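Local coordinates for Alr3699 protein (Nostoc sp., PDB 4XSR) that belongs to the glycosyltransferases of the GT-B fold and holds uridine-5'-diphosphate-glucose between its two domains, at residues T291-F296 with A313-A318. Numbering follows the deposited sequence.
With UPG (uridine-5'-diphosphate-glucose), chain J.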
# COMPACT_ATOMS: atom_id res chain seq x y z
N THR B 291 -27.65 16.46 -7.38
CA THR B 291 -28.58 15.35 -7.49
C THR B 291 -28.20 14.18 -6.59
O THR B 291 -28.90 13.18 -6.63
CB THR B 291 -28.64 14.81 -8.92
OG1 THR B 291 -27.32 14.48 -9.36
CG2 THR B 291 -29.25 15.85 -9.84
N ALA B 292 -27.12 14.28 -5.81
CA ALA B 292 -26.81 13.27 -4.79
C ALA B 292 -26.54 14.03 -3.56
O ALA B 292 -26.11 15.18 -3.64
CB ALA B 292 -25.58 12.44 -5.15
N PRO B 293 -26.74 13.41 -2.40
CA PRO B 293 -26.69 14.25 -1.21
C PRO B 293 -25.40 15.02 -1.01
O PRO B 293 -24.33 14.46 -1.07
CB PRO B 293 -26.90 13.23 -0.06
CG PRO B 293 -27.75 12.17 -0.67
CD PRO B 293 -27.26 12.07 -2.10
N GLU B 294 -25.52 16.29 -0.68
CA GLU B 294 -24.38 17.14 -0.45
C GLU B 294 -23.86 16.98 0.99
O GLU B 294 -24.61 17.09 1.95
CB GLU B 294 -24.75 18.61 -0.71
CG GLU B 294 -23.58 19.60 -0.69
CD GLU B 294 -22.72 19.43 -1.93
OE1 GLU B 294 -23.31 19.39 -3.05
OE2 GLU B 294 -21.48 19.27 -1.79
N PRO B 295 -22.59 16.72 1.16
CA PRO B 295 -22.09 16.56 2.51
C PRO B 295 -22.19 17.80 3.37
O PRO B 295 -22.59 17.69 4.49
CB PRO B 295 -20.64 16.16 2.29
CG PRO B 295 -20.68 15.43 1.03
CD PRO B 295 -21.69 16.11 0.18
N PHE B 296 -21.84 18.96 2.85
CA PHE B 296 -21.98 20.19 3.57
C PHE B 296 -22.54 21.25 2.66
O PHE B 296 -23.66 21.63 2.81
CB PHE B 296 -20.67 20.61 4.15
CG PHE B 296 -20.69 21.91 4.85
CD1 PHE B 296 -21.23 22.02 6.10
CD2 PHE B 296 -20.15 23.01 4.27
CE1 PHE B 296 -21.23 23.22 6.75
CE2 PHE B 296 -20.14 24.20 4.91
CZ PHE B 296 -20.68 24.31 6.15
N ALA B 313 -30.61 21.86 -2.75
CA ALA B 313 -31.29 20.58 -2.90
C ALA B 313 -31.50 19.93 -1.52
O ALA B 313 -30.59 19.94 -0.67
CB ALA B 313 -30.50 19.67 -3.81
N LYS B 314 -32.70 19.41 -1.31
CA LYS B 314 -33.16 18.99 0.01
C LYS B 314 -32.63 17.58 0.30
O LYS B 314 -33.31 16.58 0.04
CB LYS B 314 -34.71 19.02 0.06
CG LYS B 314 -35.31 19.09 1.46
CD LYS B 314 -36.83 19.11 1.46
CE LYS B 314 -37.40 17.89 0.75
NZ LYS B 314 -38.84 17.64 1.05
N ALA B 315 -31.39 17.54 0.76
CA ALA B 315 -30.67 16.30 1.11
C ALA B 315 -29.35 16.67 1.75
O ALA B 315 -28.82 17.79 1.54
CB ALA B 315 -30.41 15.43 -0.11
N GLY B 316 -28.84 15.75 2.56
CA GLY B 316 -27.50 15.83 3.09
C GLY B 316 -27.37 16.99 4.00
O GLY B 316 -28.30 17.34 4.67
N GLY B 317 -26.19 17.59 4.03
CA GLY B 317 -25.91 18.68 4.93
C GLY B 317 -26.67 19.95 4.58
O GLY B 317 -26.68 20.89 5.36
N ALA B 318 -27.27 20.00 3.40
CA ALA B 318 -27.98 21.21 3.01
C ALA B 318 -29.12 21.46 4.00
O ALA B 318 -29.41 22.61 4.36
CB ALA B 318 -28.50 21.12 1.58
N1 UPG J . -15.31 27.66 -5.92
C2 UPG J . -14.30 28.49 -6.43
N3 UPG J . -14.28 28.75 -7.73
C4 UPG J . -15.20 28.26 -8.56
C5 UPG J . -16.23 27.45 -8.06
C6 UPG J . -16.25 27.16 -6.72
O2 UPG J . -13.39 28.98 -5.69
O4 UPG J . -15.13 28.53 -9.79
C1C UPG J . -15.35 27.34 -4.50
C2C UPG J . -16.65 27.76 -3.82
O2C UPG J . -16.59 29.15 -3.43
C3C UPG J . -16.67 26.75 -2.67
C4C UPG J . -16.00 25.48 -3.24
O4C UPG J . -15.30 25.92 -4.39
O3C UPG J . -15.89 27.27 -1.60
C5C UPG J . -16.93 24.34 -3.66
O5C UPG J . -17.44 23.82 -2.43
PA UPG J . -18.32 22.51 -2.33
O1A UPG J . -18.89 22.50 -0.95
O2A UPG J . -19.15 22.27 -3.54
O3A UPG J . -17.04 21.46 -2.25
PB UPG J . -16.89 19.94 -2.81
O1B UPG J . -15.86 20.09 -3.87
O2B UPG J . -18.15 19.28 -3.23
O3B UPG J . -16.16 19.35 -1.49
C1' UPG J . -16.56 18.45 -0.44
C2' UPG J . -18.03 18.14 -0.25
C3' UPG J . -18.86 19.41 0.09
C4' UPG J . -18.27 20.08 1.34
C5' UPG J . -16.77 20.20 1.17
C6' UPG J . -16.06 20.78 2.36
O2' UPG J . -18.50 17.36 -1.35
O3' UPG J . -20.22 19.01 0.33
O4' UPG J . -18.78 21.40 1.55
O5' UPG J . -16.16 18.95 0.85
O6' UPG J . -16.42 20.10 3.54
O HOH W 1 -28.00 17.85 -1.46
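While the backbone of Phe296 lies along Gly317, its ring presents an edge, in plane, to O4' of the bound uridine-5'-diphosphate-glucose, 3.4 Å from CD2. The bond to CB already leaves 313-318, and with CG anti to the backbone N (chi1 177°) the ring lies with its edge beside the sugar. The carboxylate of Glu294, reached through a bend at chi2 (73°), accepts a hydrogen bond on OE2 from the ligand's O3'; the modelled length, 2.5 Å, is unusually short and should not be read closely. The same hydroxyl accepts the Phe296 N-H at 3.0 Å. Two bonds thus grip one sugar oxygen. Lys219 forms a salt bridge with OE2, and Ser290 and His288 bond OE1, which together probably fix the rotation of the carboxylate.

The pocket segment is itself held from behind, an example of second-shell support made by backbone. Gly317 N donates to Glu294 O at 2.7 Å, and two CA-H...O contacts, Gly316 to Glu294 O and Gly317 to Pro295 O, extend the seam. The type II' turn from Ala315 to Ala318 brings these two glycines, which have no side chain, up to the carbonyl oxygens. At the other end, CB of Pro293 meets CB of Ala315 at 4.1 Å, and a water bridges Glu294 N to Ala315 O.

Both segments are loops following neighbouring parallel strands, 285-287 and 310-313, of one Rossmann-like domain; 291-296 leads into helix 298-305, whose Val301 touches the side chain of Phe296 and whose Ile300 touches Ala318. From the other domain, Ser158, between strand 151-156 and helix 159-167, and His134, between strand 122-126 and helix 137-150, bond the carbonyls of Pro295 and Pro293.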